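Local coordinates for protein putative surface-anchored fimbrial subunit (Corynebacterium diphtheriae, PDB 3HR6) that serves as the shaft pilin of a pilus probably anchored to the cell wall, built from tandem Ig-like modules with isopeptide and disulfide bonds, at residues A8-M13 against L31-G36; Q308-K313 against D359-L364. All coordinates share one frame; numbering follows the deposited sequence. Where two conformers were deposited one is given.

Interaction 1. Residues A8-M13 against L31-G36; sequences AVHALM and LPKVDG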
ATOM      1  N   ALA A   8     -25.951  10.478 -20.500  1.00  8.76           N
ATOM      2  CA  ALA A   8     -24.595  10.942 -20.283  1.00  8.60           C
ATOM      3  C   ALA A   8     -24.397  11.056 -18.775  1.00  8.23           C
ATOM      4  O   ALA A   8     -25.039  11.916 -18.122  1.00  8.60           O
ATOM      5  CB  ALA A   8     -24.422  12.286 -20.946  1.00  8.86           C
ATOM      6  N   VAL A   9     -23.542  10.198 -18.223  1.00  8.39           N
ATOM      7  CA  VAL A   9     -23.232  10.226 -16.799  1.00  7.57           C
ATOM      8  C   VAL A   9     -21.972  11.057 -16.575  1.00  8.52           C
ATOM      9  O   VAL A   9     -20.898  10.705 -17.039  1.00  8.22           O
ATOM     10  CB  VAL A   9     -22.999   8.809 -16.209  1.00  8.28           C
ATOM     11  CG1 VAL A   9     -22.785   8.902 -14.719  1.00  7.16           C
ATOM     12  CG2 VAL A   9     -24.160   7.873 -16.524  1.00  7.97           C
ATOM     13  N   HIS A  10     -22.120  12.113 -15.776  1.00  9.37           N
ATOM     14  CA  HIS A  10     -21.004  12.934 -15.330  1.00 10.75           C
ATOM     15  C   HIS A  10     -20.718  12.677 -13.851  1.00 10.63           C
ATOM     16  O   HIS A  10     -21.538  12.971 -12.986  1.00 11.38           O
ATOM     17  CB  HIS A  10     -21.349  14.409 -15.540  1.00 10.54           C
ATOM     18  CG  HIS A  10     -21.775  14.750 -16.929  1.00 11.61           C
ATOM     19  ND1 HIS A  10     -20.878  14.906 -17.965  1.00 12.22           N
ATOM     20  CD2 HIS A  10     -23.003  14.938 -17.464  1.00 10.68           C
ATOM     21  CE1 HIS A  10     -21.538  15.210 -19.069  1.00 12.05           C
ATOM     22  NE2 HIS A  10     -22.828  15.233 -18.793  1.00 12.07           N
ATOM     23  N   ALA A  11     -19.528  12.183 -13.546  1.00 10.48           N
ATOM     24  CA  ALA A  11     -19.181  11.796 -12.214  1.00 11.26           C
ATOM     25  C   ALA A  11     -18.572  12.982 -11.512  1.00 11.58           C
ATOM     26  O   ALA A  11     -17.466  13.384 -11.829  1.00 13.73           O
ATOM     27  CB  ALA A  11     -18.183  10.640 -12.269  1.00 11.29           C
ATOM     28  N   LEU A  12     -19.313  13.566 -10.579  1.00 11.99           N
ATOM     29  CA  LEU A  12     -18.866  14.760  -9.866  1.00 12.30           C
ATOM     30  C   LEU A  12     -18.232  14.415  -8.534  1.00 12.40           C
ATOM     31  O   LEU A  12     -18.778  13.599  -7.767  1.00 11.88           O
ATOM     32  CB  LEU A  12     -20.079  15.654  -9.614  1.00 11.59           C
ATOM     33  CG  LEU A  12     -20.387  16.614 -10.751  1.00 16.62           C
ATOM     34  CD1 LEU A  12     -20.245  16.031 -12.148  1.00 17.77           C
ATOM     35  CD2 LEU A  12     -21.716  17.332 -10.500  1.00 10.82           C
ATOM     36  N   MET A  13     -17.095  15.030  -8.236  1.00 11.58           N
ATOM     37  CA  MET A  13     -16.466  14.894  -6.926  0.50 11.89           C
ATOM     38  C   MET A  13     -16.957  16.000  -5.998  1.00 12.43           C
ATOM     39  O   MET A  13     -16.700  17.188  -6.250  1.00 13.26           O
ATOM     40  CB  MET A  13     -14.939  14.973  -7.069  0.50 12.49           C
ATOM     41  CG  MET A  13     -14.217  15.022  -5.743  0.50 12.68           C
ATOM     42  SD  MET A  13     -12.445  14.865  -5.879  0.50 14.90           S
ATOM     43  CE  MET A  13     -12.061  16.303  -6.906  0.50 14.06           C
ATOM     44  N   LEU A  31     -19.506  21.217  -9.626  1.00 13.30           N
ATOM     45  CA  LEU A  31     -18.470  20.406  -9.048  1.00 12.23           C
ATOM     46  C   LEU A  31     -17.590  19.814 -10.136  1.00 12.10           C
ATOM     47  O   LEU A  31     -18.031  19.643 -11.275  1.00 11.68           O
ATOM     48  CB  LEU A  31     -19.059  19.266  -8.219  1.00 12.46           C
ATOM     49  CG  LEU A  31     -19.735  19.699  -6.911  1.00 13.59           C
ATOM     50  CD1 LEU A  31     -20.485  18.474  -6.347  1.00 14.95           C
ATOM     51  CD2 LEU A  31     -18.752  20.247  -5.897  1.00 11.79           C
ATOM     52  N   PRO A  32     -16.340  19.509  -9.791  1.00 11.75           N
ATOM     53  CA  PRO A  32     -15.423  18.937 -10.781  1.00 11.29           C
ATOM     54  C   PRO A  32     -15.869  17.587 -11.294  1.00 11.83           C
ATOM     55  O   PRO A  32     -16.301  16.735 -10.490  1.00 11.44           O
ATOM     56  CB  PRO A  32     -14.127  18.779  -9.974  1.00 11.43           C
ATOM     57  CG  PRO A  32     -14.560  18.824  -8.553  1.00 13.05           C
ATOM     58  CD  PRO A  32     -15.646  19.742  -8.509  1.00 12.25           C
ATOM     59  N   LYS A  33     -15.797  17.386 -12.611  1.00 11.27           N
ATOM     60  CA  LYS A  33     -16.057  16.068 -13.204  1.00 12.12           C
ATOM     61  C   LYS A  33     -14.778  15.241 -13.094  1.00 12.42           C
ATOM     62  O   LYS A  33     -13.664  15.789 -13.055  1.00 14.26           O
ATOM     63  CB  LYS A  33     -16.516  16.168 -14.663  1.00 11.45           C
ATOM     64  CG  LYS A  33     -17.808  16.949 -14.852  1.00 12.37           C
ATOM     65  CD  LYS A  33     -18.171  17.057 -16.296  1.00 15.93           C
ATOM     66  CE  LYS A  33     -19.358  17.976 -16.546  1.00 15.55           C
ATOM     67  NZ  LYS A  33     -19.481  18.184 -17.991  1.00 21.57           N
ATOM     68  N   VAL A  34     -14.925  13.936 -12.986  1.00 12.85           N
ATOM     69  CA  VAL A  34     -13.793  13.059 -12.749  1.00 12.41           C
ATOM     70  C   VAL A  34     -13.758  11.998 -13.841  1.00 12.50           C
ATOM     71  O   VAL A  34     -14.795  11.451 -14.244  1.00 12.75           O
ATOM     72  CB  VAL A  34     -13.917  12.410 -11.362  1.00 12.89           C
ATOM     73  CG1 VAL A  34     -12.766  11.400 -11.077  1.00 11.81           C
ATOM     74  CG2 VAL A  34     -13.990  13.501 -10.266  1.00 13.38           C
ATOM     75  N   ASP A  35     -12.568  11.728 -14.367  1.00 13.18           N
ATOM     76  CA  ASP A  35     -12.424  10.645 -15.328  1.00 13.89           C
ATOM     77  C   ASP A  35     -12.100   9.327 -14.648  1.00 14.21           C
ATOM     78  O   ASP A  35     -11.697   9.295 -13.501  1.00 14.54           O
ATOM     79  CB  ASP A  35     -11.385  11.027 -16.387  1.00 15.34           C
ATOM     80  CG  ASP A  35     -11.910  12.064 -17.343  1.00 17.49           C
ATOM     81  OD1 ASP A  35     -13.139  12.137 -17.574  1.00 19.79           O
ATOM     82  OD2 ASP A  35     -11.094  12.809 -17.894  1.00 28.22           O
ATOM     83  N   GLY A  36     -12.362   8.237 -15.374  1.00 13.51           N
ATOM     84  CA  GLY A  36     -12.053   6.903 -14.907  1.00 12.91           C
ATOM     85  C   GLY A  36     -13.049   6.356 -13.915  1.00 13.47           C
ATOM     86  O   GLY A  36     -12.775   5.370 -13.254  1.00 13.34           O
TER
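The imidazole of His-10, approached obliquely by the side chain of Lys-33, sits among other flat groups: Tyr-138 stacks with it, and the ring of His-136 meets it with the two planes about 10° apart. At its nitrogens, ND1 is hydrogen-bonded to the carbonyl of Gly-87 and NE2 to ND1 of His-136, so bonds and stacking together fix the rotation of the ring. Lys-33 runs alongside in the same direction as the His-10 side chain and ends with Lys-33 NZ 3.6 Å from His-10 ND1; the two are not hydrogen-bonded. A long, flexible lysine suits this place, since its methylenes lie against Leu-12 and the imidazole in a residue that is exposed overall. With CG anti to its own carbonyl carbon (chi1 -61°) and the chain extended beyond it, Lys-33 first passes Leu-12, where Lys-33 CG comes 3.8 Å from Leu-12 CD1, before reaching the ring.

Beyond this, Leu-12 and Leu-31 cross at about a right angle, Leu-12 CG lying 3.9 Å from Leu-31 CB. Met-13 reaches the other way, and the short, branched Val-34 puts its CG2 3.6 Å from Met-13 CB, close to the backbone.

Two main-chain hydrogen bonds hold the segments together. Met-13 N donates to Pro-32 O over 2.9 Å, nearly straight, and Val-34 N donates to Ala-11 O over 2.8 Å with a more bent N-H angle of 135°. They frame a single beta bridge between Leu-12 and Lys-33, by which the connection leading to strand 38-44 crosses the end of strand 5-13, in the N-terminal domain of this Gram-positive pilin.

Interaction 2. Residues Q308-K313 against D359-L364; sequences QITIEK and DGKAVL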
ATOM      1  N   GLN A 308      25.234  -4.782   0.821  1.00 10.44           N
ATOM      2  CA  GLN A 308      25.956  -6.039   1.023  1.00 11.41           C
ATOM      3  C   GLN A 308      27.453  -5.777   0.833  1.00 11.44           C
ATOM      4  O   GLN A 308      27.852  -5.157  -0.128  1.00 11.64           O
ATOM      5  CB  GLN A 308      25.503  -7.010  -0.061  1.00 13.08           C
ATOM      6  CG  GLN A 308      26.228  -8.307  -0.101  1.00 14.16           C
ATOM      7  CD  GLN A 308      25.572  -9.266  -1.059  1.00 14.60           C
ATOM      8  OE1 GLN A 308      24.726 -10.066  -0.641  1.00 15.32           O
ATOM      9  NE2 GLN A 308      25.949  -9.194  -2.346  1.00 16.02           N
ATOM     10  N   ILE A 309      28.255  -6.287   1.759  1.00 11.64           N
ATOM     11  CA  ILE A 309      29.710  -6.131   1.756  1.00 11.19           C
ATOM     12  C   ILE A 309      30.282  -7.492   1.423  1.00 11.02           C
ATOM     13  O   ILE A 309      29.916  -8.474   2.021  1.00 10.92           O
ATOM     14  CB  ILE A 309      30.219  -5.666   3.124  1.00 11.77           C
ATOM     15  CG1 ILE A 309      29.740  -4.243   3.399  1.00 12.33           C
ATOM     16  CG2 ILE A 309      31.744  -5.693   3.157  1.00 12.32           C
ATOM     17  CD1 ILE A 309      29.892  -3.853   4.849  1.00 13.48           C
ATOM     18  N   THR A 310      31.168  -7.545   0.449  1.00  9.41           N
ATOM     19  CA  THR A 310      31.897  -8.802   0.143  1.00 11.19           C
ATOM     20  C   THR A 310      33.372  -8.636   0.448  1.00 11.18           C
ATOM     21  O   THR A 310      34.041  -7.769  -0.118  1.00 11.64           O
ATOM     22  CB  THR A 310      31.682  -9.308  -1.297  1.00 11.00           C
ATOM     23  OG1 THR A 310      30.281  -9.537  -1.512  1.00 11.55           O
ATOM     24  CG2 THR A 310      32.412 -10.616  -1.523  1.00 13.32           C
ATOM     25  N   ILE A 311      33.898  -9.486   1.331  1.00  9.67           N
ATOM     26  CA  ILE A 311      35.300  -9.464   1.706  1.00 10.77           C
ATOM     27  C   ILE A 311      35.969 -10.467   0.785  1.00 10.42           C
ATOM     28  O   ILE A 311      35.432 -11.564   0.605  1.00 11.34           O
ATOM     29  CB  ILE A 311      35.505  -9.870   3.218  1.00 10.11           C
ATOM     30  CG1 ILE A 311      34.825  -8.883   4.168  1.00 11.48           C
ATOM     31  CG2 ILE A 311      37.010  -9.950   3.574  1.00 11.70           C
ATOM     32  CD1 ILE A 311      34.875  -9.325   5.643  1.00 15.60           C
ATOM     33  N   GLU A 312      37.075 -10.066   0.143  1.00  9.32           N
ATOM     34  CA  GLU A 312      37.919 -10.969  -0.665  1.00 10.19           C
ATOM     35  C   GLU A 312      39.266 -11.014   0.015  1.00  9.93           C
ATOM     36  O   GLU A 312      40.084 -10.087  -0.133  1.00  9.46           O
ATOM     37  CB  GLU A 312      38.046 -10.447  -2.089  1.00 10.98           C
ATOM     38  CG  GLU A 312      36.732 -10.422  -2.774  1.00 14.05           C
ATOM     39  CD  GLU A 312      36.783 -10.196  -4.254  1.00 19.16           C
ATOM     40  OE1 GLU A 312      37.868  -9.986  -4.832  1.00 18.84           O
ATOM     41  OE2 GLU A 312      35.673 -10.231  -4.831  1.00 21.39           O
ATOM     42  N   LYS A 313      39.497 -12.099   0.755  1.00  9.05           N
ATOM     43  CA  LYS A 313      40.677 -12.222   1.621  1.00  9.67           C
ATOM     44  C   LYS A 313      41.767 -13.006   0.929  1.00  9.36           C
ATOM     45  O   LYS A 313      41.508 -13.997   0.240  1.00  8.30           O
ATOM     46  CB  LYS A 313      40.300 -12.943   2.922  1.00 10.07           C
ATOM     47  CG  LYS A 313      41.395 -12.948   3.987  1.00 10.91           C
ATOM     48  CD  LYS A 313      41.475 -11.623   4.689  1.00 13.18           C
ATOM     49  CE  LYS A 313      42.464 -11.653   5.838  1.00 15.33           C
ATOM     50  NZ  LYS A 313      43.880 -11.943   5.521  1.00 17.40           N
ATOM     51  N   ASP A 359      37.982 -19.875  -0.416  1.00 11.16           N
ATOM     52  CA  ASP A 359      38.155 -19.009  -1.584  1.00 11.74           C
ATOM     53  C   ASP A 359      38.409 -17.551  -1.196  1.00 11.68           C
ATOM     54  O   ASP A 359      38.524 -16.674  -2.063  1.00 12.46           O
ATOM     55  CB  ASP A 359      36.929 -19.082  -2.499  1.00 11.81           C
ATOM     56  CG  ASP A 359      35.633 -18.638  -1.833  1.00 13.00           C
ATOM     57  OD1 ASP A 359      35.544 -18.250  -0.621  1.00 10.60           O
ATOM     58  OD2 ASP A 359      34.613 -18.652  -2.553  1.00 14.61           O
ATOM     59  N   GLY A 360      38.509 -17.295   0.097  1.00 11.10           N
ATOM     60  CA  GLY A 360      38.709 -15.950   0.589  1.00 10.95           C
ATOM     61  C   GLY A 360      37.471 -15.101   0.777  1.00 11.23           C
ATOM     62  O   GLY A 360      37.574 -13.998   1.273  1.00 11.39           O
ATOM     63  N   LYS A 361      36.297 -15.591   0.408  1.00 10.59           N
ATOM     64  CA  LYS A 361      35.109 -14.753   0.476  1.00 11.71           C
ATOM     65  C   LYS A 361      34.411 -14.811   1.822  1.00 11.44           C
ATOM     66  O   LYS A 361      34.297 -15.870   2.447  1.00 10.19           O
ATOM     67  CB  LYS A 361      34.104 -15.108  -0.624  1.00 12.72           C
ATOM     68  CG  LYS A 361      34.654 -15.029  -2.035  1.00 17.63           C
ATOM     69  CD  LYS A 361      34.615 -13.607  -2.589  1.00 22.31           C
ATOM     70  CE  LYS A 361      35.265 -13.507  -3.962  1.00 26.55           C
ATOM     71  NZ  LYS A 361      34.653 -14.355  -5.018  1.00 28.90           N
ATOM     72  N   ALA A 362      33.915 -13.649   2.232  1.00 11.88           N
ATOM     73  CA  ALA A 362      32.934 -13.538   3.289  1.00 12.20           C
ATOM     74  C   ALA A 362      31.918 -12.489   2.847  1.00 12.97           C
ATOM     75  O   ALA A 362      32.307 -11.396   2.475  1.00 14.76           O
ATOM     76  CB  ALA A 362      33.582 -13.116   4.592  1.00 12.74           C
ATOM     77  N   VAL A 363      30.652 -12.867   2.874  1.00 13.36           N
ATOM     78  CA  VAL A 363      29.564 -12.004   2.432  1.00 12.52           C
ATOM     79  C   VAL A 363      28.739 -11.537   3.636  1.00 13.39           C
ATOM     80  O   VAL A 363      28.250 -12.358   4.409  1.00 13.77           O
ATOM     81  CB  VAL A 363      28.692 -12.690   1.357  1.00 11.89           C
ATOM     82  CG1 VAL A 363      27.688 -11.658   0.799  1.00 13.03           C
ATOM     83  CG2 VAL A 363      29.558 -13.224   0.188  1.00 12.95           C
ATOM     84  N   LEU A 364      28.620 -10.220   3.809  1.00 11.85           N
ATOM     85  CA  LEU A 364      27.835  -9.588   4.877  1.00 11.02           C
ATOM     86  C   LEU A 364      26.611  -8.990   4.162  1.00 11.73           C
ATOM     87  O   LEU A 364      26.696  -7.915   3.570  1.00 14.17           O
ATOM     88  CB  LEU A 364      28.665  -8.535   5.575  1.00 12.72           C
ATOM     89  CG  LEU A 364      29.744  -9.061   6.518  1.00 11.62           C
ATOM     90  CD1 LEU A 364      30.819  -9.800   5.782  1.00 13.52           C
ATOM     91  CD2 LEU A 364      30.330  -7.870   7.225  1.00 13.01           C
TER
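Ile-311, Ala-362 and Leu-364 form the apolar centre. Ile-311 CB lies 4.0 Å from Ala-362 CB, while Ile-311 CG1, anti to the carbonyl carbon (chi1 -63°), carries Ile-311 CD1 over to Leu-364 CD1 at 4.1 Å. The small alanine lets this isoleucine methyl lie above it, and Ile-309 packs against Leu-364 on the same face. Between the strands run five backbone hydrogen bonds in antiparallel register, some nearly straight, as from Ile-311 N to Ala-362 O (2.7 Å, 178°).

The reverse face carries Thr-310, Val-363, Glu-312 and Lys-361. Here Glu-312 and Lys-361 lie side by side: Glu-312 OE2 touches Lys-361 CE at 3.4 Å and stands 4.3 Å from Lys-361 NZ, beyond a salt bridge; Glu-312 OE1 instead pairs with Lys-429. At the strand entrance Gly-360 has a positive phi, which glycine, lacking a side chain, readily adopts, and its O accepts from Lys-313 N. Asp-359 OD1 accepts from Lys-361 N in an Asx turn.

Strand 302-315 is flanked by 361-375 and, in parallel, by 424-432, to which Lys-313 NZ is covalently linked through Asn-432 CG, an isopeptide bond. Strands 327-333 and 391-398 cover the apolar face.

How the interactions relate
Interactions 1 and 2 hold different elements in separate parts of the elongated chain, on opposite sides of its centre, with centres about 59 Å apart. Both mix buried and solvent-facing residues. In interaction 1 a loop crosses a strand end, and the segments share a single bridge and two backbone bonds; the exposed lysine runs alongside the buried histidine, and the exposed proline packs by the methionine. Interaction 2 joins two regular strands along their length: its apolar side chains face the interior of an Ig-like module, and Glu-312 and Lys-361 lie on the other face. Side-chain packing thus follows the two faces of a sheet in interaction 2, but the crossing of two chain directions in interaction 1.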